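PDB 3M4U: tyrosine specific protein phosphatase, putative from Trypanosoma brucei, which dephosphorylates the nucleolar protein NOPP44/46 and acts as a life cycle switch, probably through protein tyrosine phosphatase activity. Local coordinates for residues 117-122 with 223-228; 211-216 with 237-242. One frame throughout, in Å; residues are numbered along the deposited sequence.

Interaction 1: 117-122 with 223-228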
loop_
_atom_site.group_PDB
_atom_site.type_symbol
_atom_site.label_atom_id
_atom_site.label_comp_id
_atom_site.label_asym_id
_atom_site.label_seq_id
_atom_site.Cartn_x
_atom_site.Cartn_y
_atom_site.Cartn_z
ATOM N N LEU A 117 -9.801 1.839 -7.382
ATOM C CA LEU A 117 -9.063 2.688 -6.464
ATOM C C LEU A 117 -7.582 2.319 -6.390
ATOM O O LEU A 117 -7.225 1.148 -6.251
ATOM C CB LEU A 117 -9.692 2.629 -5.072
ATOM C CG LEU A 117 -9.062 3.503 -3.986
ATOM C CD1 LEU A 117 -9.083 4.982 -4.384
ATOM C CD2 LEU A 117 -9.771 3.286 -2.658
ATOM N N VAL A 118 -6.737 3.341 -6.499
ATOM C CA VAL A 118 -5.298 3.236 -6.259
ATOM C C VAL A 118 -4.874 4.197 -5.160
ATOM O O VAL A 118 -5.125 5.395 -5.266
ATOM C CB VAL A 118 -4.499 3.629 -7.497
ATOM C CG1 VAL A 118 -3.067 4.004 -7.091
ATOM C CG2 VAL A 118 -4.536 2.495 -8.520
ATOM N N VAL A 119 -4.235 3.679 -4.111
ATOM C CA VAL A 119 -3.725 4.521 -3.025
ATOM C C VAL A 119 -2.193 4.573 -3.035
ATOM O O VAL A 119 -1.529 3.525 -3.068
ATOM C CB VAL A 119 -4.254 4.053 -1.629
ATOM C CG1 VAL A 119 -3.856 5.048 -0.531
ATOM C CG2 VAL A 119 -5.779 3.891 -1.650
ATOM N N MET A 120 -1.648 5.792 -3.038
ATOM C CA MET A 120 -0.200 6.032 -3.116
ATOM C C MET A 120 0.289 6.735 -1.846
ATOM O O MET A 120 -0.149 7.862 -1.541
ATOM C CB MET A 120 0.126 6.892 -4.343
ATOM C CG MET A 120 1.584 7.362 -4.475
ATOM S SD MET A 120 1.859 8.190 -6.065
ATOM C CE MET A 120 3.618 8.545 -6.045
ATOM N N LEU A 121 1.193 6.075 -1.115
ATOM C CA LEU A 121 1.592 6.540 0.215
ATOM C C LEU A 121 2.929 7.249 0.202
ATOM O O LEU A 121 3.584 7.430 1.246
ATOM C CB LEU A 121 1.614 5.374 1.208
ATOM C CG LEU A 121 0.273 4.650 1.231
ATOM C CD1 LEU A 121 0.347 3.356 2.023
ATOM C CD2 LEU A 121 -0.811 5.582 1.784
ATOM N N THR A 122 3.331 7.672 -0.989
ATOM C CA THR A 122 4.623 8.325 -1.116
ATOM C C THR A 122 4.605 9.568 -1.988
ATOM O O THR A 122 3.729 9.733 -2.848
ATOM C CB THR A 122 5.681 7.351 -1.691
ATOM O OG1 THR A 122 6.979 7.958 -1.617
ATOM C CG2 THR A 122 5.344 6.984 -3.154
ATOM N N SER A 223 -13.084 -5.265 -7.615
ATOM C CA SER A 223 -11.682 -5.488 -7.921
ATOM C C SER A 223 -10.844 -5.151 -6.696
ATOM O O SER A 223 -11.294 -4.413 -5.816
ATOM C CB SER A 223 -11.255 -4.605 -9.086
ATOM O OG SER A 223 -12.251 -4.570 -10.095
ATOM N N PRO A 224 -9.619 -5.690 -6.630
ATOM C CA PRO A 224 -8.694 -5.358 -5.545
ATOM C C PRO A 224 -8.506 -3.867 -5.500
ATOM O O PRO A 224 -8.651 -3.190 -6.527
ATOM C CB PRO A 224 -7.377 -6.003 -5.990
ATOM C CG PRO A 224 -7.785 -7.090 -6.915
ATOM C CD PRO A 224 -9.014 -6.605 -7.612
ATOM N N ILE A 225 -8.219 -3.357 -4.311
ATOM C CA ILE A 225 -7.798 -1.980 -4.165
ATOM C C ILE A 225 -6.299 -2.043 -4.193
ATOM O O ILE A 225 -5.699 -2.811 -3.436
ATOM C CB ILE A 225 -8.269 -1.375 -2.828
ATOM C CG1 ILE A 225 -9.794 -1.187 -2.853
ATOM C CG2 ILE A 225 -7.534 -0.047 -2.553
ATOM C CD1 ILE A 225 -10.403 -0.761 -1.527
ATOM N N LEU A 226 -5.692 -1.268 -5.091
ATOM C CA LEU A 226 -4.240 -1.255 -5.186
ATOM C C LEU A 226 -3.615 -0.177 -4.324
ATOM O O LEU A 226 -3.920 1.011 -4.461
ATOM C CB LEU A 226 -3.769 -1.114 -6.628
ATOM C CG LEU A 226 -2.247 -1.141 -6.804
ATOM C CD1 LEU A 226 -1.892 -1.715 -8.160
ATOM C CD2 LEU A 226 -1.617 0.246 -6.621
ATOM N N VAL A 227 -2.715 -0.607 -3.454
ATOM C CA VAL A 227 -1.987 0.295 -2.573
ATOM C C VAL A 227 -0.502 0.136 -2.854
ATOM O O VAL A 227 0.014 -0.983 -2.926
ATOM C CB VAL A 227 -2.251 -0.057 -1.084
ATOM C CG1 VAL A 227 -1.428 0.831 -0.142
ATOM C CG2 VAL A 227 -3.747 0.017 -0.764
ATOM N N HIS A 228 0.189 1.249 -3.025
ATOM C CA HIS A 228 1.627 1.198 -3.180
ATOM C C HIS A 228 2.258 2.352 -2.470
ATOM O O HIS A 228 1.588 3.305 -2.067
ATOM C CB HIS A 228 2.059 1.164 -4.658
ATOM C CG HIS A 228 1.940 2.470 -5.387
ATOM N ND1 HIS A 228 2.967 3.397 -5.428
ATOM C CD2 HIS A 228 0.944 2.976 -6.154
ATOM C CE1 HIS A 228 2.593 4.425 -6.173
ATOM N NE2 HIS A 228 1.372 4.200 -6.625
HETATM O O HOH W 1 -10.448 -1.322 -6.890
#
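Two neighbouring parallel strands of the central phosphatase sheet meet here, Val118, Val119 and Met120 of strand 117-120 pairing with Leu226, Val227 and His228 of strand 225-228. Their axes run 14° apart, and four backbone bonds step from one strand to the other. Leu226 N reaches Leu117 O, and Val119 N makes the shortest bond, 2.7 Å to Leu226 O. His228 N then takes Val119 O at 2.9 Å, and Leu121 N closes the ladder on His228 O. At the N-terminal end, before Ile225, a water bridges the two segments, accepting from Leu117 N and donating to Pro224 O at 2.6 Å.

Val118, Met120, Leu226 and His228 share one face of the sheet. Val118 and Leu226 lie side by side, pointing the same way. With chi1 at 75°, the imidazole of His228 swings over strand 117-120: Met120 CA sits 4.3 Å above one ring face, toward its rim, and Leu226 CD2 lies in plane at the edge. The fully extended Met120 chain crosses the ring obliquely, His228 CE1 lying 3.5 Å from Met120 CG. Met120 SD, 4.7 Å from the centroid of the His228 ring, is likewise oblique. His228 NE2 is hydrogen-bonded to Tyr135 OH, which ties the ring to a loop that also touches Val118.

On the other face Val119 and Val227 are neighbours, Val119 CB lying 4.2 Å from Val227 CG2. Leu121 CD1 comes 3.8 Å from Val227 CG1, and these side chains turn toward helix 234-250. Strand 92-95 flanks strand 225-228 as a further parallel neighbour, and strand 187-194 flanks 117-120. His228 opens the HCx5R signature that ends at Arg235, a layout characteristic of the tyrosine phosphatase fold, whose central strand runs into the phosphate-binding P-loop.

Interaction 2: 211-216 with 237-242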
loop_
_atom_site.group_PDB
_atom_site.type_symbol
_atom_site.label_atom_id
_atom_site.label_comp_id
_atom_site.label_asym_id
_atom_site.label_seq_id
_atom_site.Cartn_x
_atom_site.Cartn_y
_atom_site.Cartn_z
ATOM N N GLU A 211 -8.695 9.317 7.343
ATOM C CA GLU A 211 -9.355 9.580 6.082
ATOM C C GLU A 211 -9.028 8.456 5.092
ATOM O O GLU A 211 -9.920 7.933 4.412
ATOM C CB GLU A 211 -8.969 10.957 5.527
ATOM C CG GLU A 211 -9.578 11.271 4.152
ATOM C CD GLU A 211 -11.098 11.372 4.166
ATOM O OE1 GLU A 211 -11.719 11.166 5.238
ATOM O OE2 GLU A 211 -11.676 11.661 3.098
ATOM N N LEU A 212 -7.761 8.048 5.042
ATOM C CA LEU A 212 -7.376 6.994 4.109
ATOM C C LEU A 212 -8.162 5.725 4.383
ATOM O O LEU A 212 -8.726 5.117 3.468
ATOM C CB LEU A 212 -5.877 6.699 4.174
ATOM C CG LEU A 212 -4.961 7.832 3.715
ATOM C CD1 LEU A 212 -3.499 7.486 3.996
ATOM C CD2 LEU A 212 -5.201 8.138 2.222
ATOM N N LEU A 213 -8.188 5.325 5.647
ATOM C CA LEU A 213 -8.891 4.113 6.035
ATOM C C LEU A 213 -10.341 4.235 5.644
ATOM O O LEU A 213 -10.950 3.269 5.197
ATOM C CB LEU A 213 -8.755 3.887 7.535
ATOM C CG LEU A 213 -7.339 3.473 7.917
ATOM C CD1 LEU A 213 -7.033 3.736 9.397
ATOM C CD2 LEU A 213 -7.088 1.998 7.541
ATOM N N SER A 214 -10.886 5.441 5.788
ATOM C CA SER A 214 -12.291 5.695 5.479
ATOM C C SER A 214 -12.542 5.586 3.971
ATOM O O SER A 214 -13.541 5.014 3.520
ATOM C CB SER A 214 -12.720 7.071 6.023
ATOM O OG SER A 214 -13.889 7.547 5.362
ATOM N N VAL A 215 -11.623 6.143 3.193
ATOM C CA VAL A 215 -11.701 6.042 1.749
ATOM C C VAL A 215 -11.640 4.592 1.277
ATOM O O VAL A 215 -12.308 4.217 0.314
ATOM C CB VAL A 215 -10.568 6.816 1.091
ATOM C CG1 VAL A 215 -10.370 6.341 -0.355
ATOM C CG2 VAL A 215 -10.845 8.306 1.171
ATOM N N ILE A 216 -10.851 3.762 1.947
ATOM C CA ILE A 216 -10.823 2.349 1.564
ATOM C C ILE A 216 -12.134 1.633 1.918
ATOM O O ILE A 216 -12.705 0.925 1.094
ATOM C CB ILE A 216 -9.618 1.598 2.172
ATOM C CG1 ILE A 216 -8.315 2.134 1.581
ATOM C CG2 ILE A 216 -9.733 0.105 1.907
ATOM C CD1 ILE A 216 -7.085 1.567 2.234
ATOM N N GLY A 237 2.001 -1.934 3.891
ATOM C CA GLY A 237 1.519 -2.929 4.826
ATOM C C GLY A 237 0.912 -2.323 6.073
ATOM O O GLY A 237 -0.035 -2.880 6.635
ATOM N N THR A 238 1.454 -1.191 6.525
ATOM C CA THR A 238 0.913 -0.528 7.711
ATOM C C THR A 238 -0.553 -0.165 7.506
ATOM O O THR A 238 -1.384 -0.461 8.360
ATOM C CB THR A 238 1.700 0.722 8.096
ATOM O OG1 THR A 238 3.029 0.344 8.464
ATOM C CG2 THR A 238 1.027 1.439 9.282
ATOM N N LEU A 239 -0.859 0.434 6.352
ATOM C CA LEU A 239 -2.215 0.883 5.992
ATOM C C LEU A 239 -3.190 -0.264 5.842
ATOM O O LEU A 239 -4.320 -0.207 6.341
ATOM C CB LEU A 239 -2.199 1.690 4.683
ATOM C CG LEU A 239 -3.584 2.185 4.242
ATOM C CD1 LEU A 239 -4.225 3.086 5.302
ATOM C CD2 LEU A 239 -3.534 2.895 2.889
ATOM N N ILE A 240 -2.745 -1.304 5.138
ATOM C CA ILE A 240 -3.558 -2.485 4.912
ATOM C C ILE A 240 -3.812 -3.175 6.252
ATOM O O ILE A 240 -4.962 -3.496 6.594
ATOM C CB ILE A 240 -2.905 -3.444 3.886
ATOM C CG1 ILE A 240 -2.890 -2.802 2.491
ATOM C CG2 ILE A 240 -3.643 -4.768 3.824
ATOM C CD1 ILE A 240 -2.377 -3.723 1.387
ATOM N N GLY A 241 -2.744 -3.375 7.020
ATOM C CA GLY A 241 -2.867 -3.866 8.388
ATOM C C GLY A 241 -3.871 -3.104 9.263
ATOM O O GLY A 241 -4.719 -3.717 9.903
ATOM N N ALA A 242 -3.776 -1.776 9.308
ATOM C CA ALA A 242 -4.714 -0.979 10.089
ATOM C C ALA A 242 -6.165 -1.183 9.630
ATOM O O ALA A 242 -7.061 -1.349 10.455
ATOM C CB ALA A 242 -4.333 0.507 10.042
#
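Val215 N bonds to Glu211 O at 2.8 Å, a routine helical link that winds the turn from which Leu212, Leu213 and Ile216 meet Leu239 and Ala242. In the tyrosine phosphatase fold these are two helices on the same side of the central sheet: helix 206-217 leads into strand 225-228, and helix 234-250 begins at the end of the P-loop. Their short segments cross at -64° with axes 10.4 Å apart, a spacing bridged mainly by apolar side chains.

Leu239 is the hub. Its CG stands anti to the backbone N (chi1 180°), which carries the forked end across to helix 206-217, and the two branches divide the work. CD1 faces the Leu212 and Leu213 side, 4.1 Å from Leu212 CB, whereas CD2 meets Ile216 CD1 tip to tip at 3.8 Å. Leu213 and Leu239 slide past each other in opposite directions, so that the end of Leu213 lies against the backbone of helix 234-250 beside the Leu239 carbonyl.

The surroundings complete a buried core. Leu121 packs on both Leu212 and Leu239, Phe92 of strand 92-95 lies against Ile216, and Thr286 of helix 277-290 touches Ala242. At the outer side of helix 206-217, Glu211 OE2 forms a salt bridge with Arg174 NH2 of strand 172-180, which fastens this helix to the sheet. A single methyl serves both partners on helix 234-250: Leu213 CD2 lies 3.8 Å from Leu239 CD1 and 4.0 Å from Ala242 CB.

Overall arrangement
The centres of interactions 1 and 2 are 10 Å apart, and their side chains form one continuous hydrophobic layer between sheet and helices. Ile225 CD1 meets Ile216 CG2 at 3.6 Å, and Leu117 CD2 lies 3.9 Å from Val215 CG1. Leu121 is the pivot: its CD2 is 4.0 Å from both Leu212 CD1 and Leu239 CD2. The chain runs from helix 206-217 through strand 225-228 to helix 234-250, so interaction 2 joins the helices that come before and after that strand in the chain. A bound phosphate about 6 Å from the Leu121 side chain, together with the HCx5R signature, is consistent with the active-site pocket lying beside this junction.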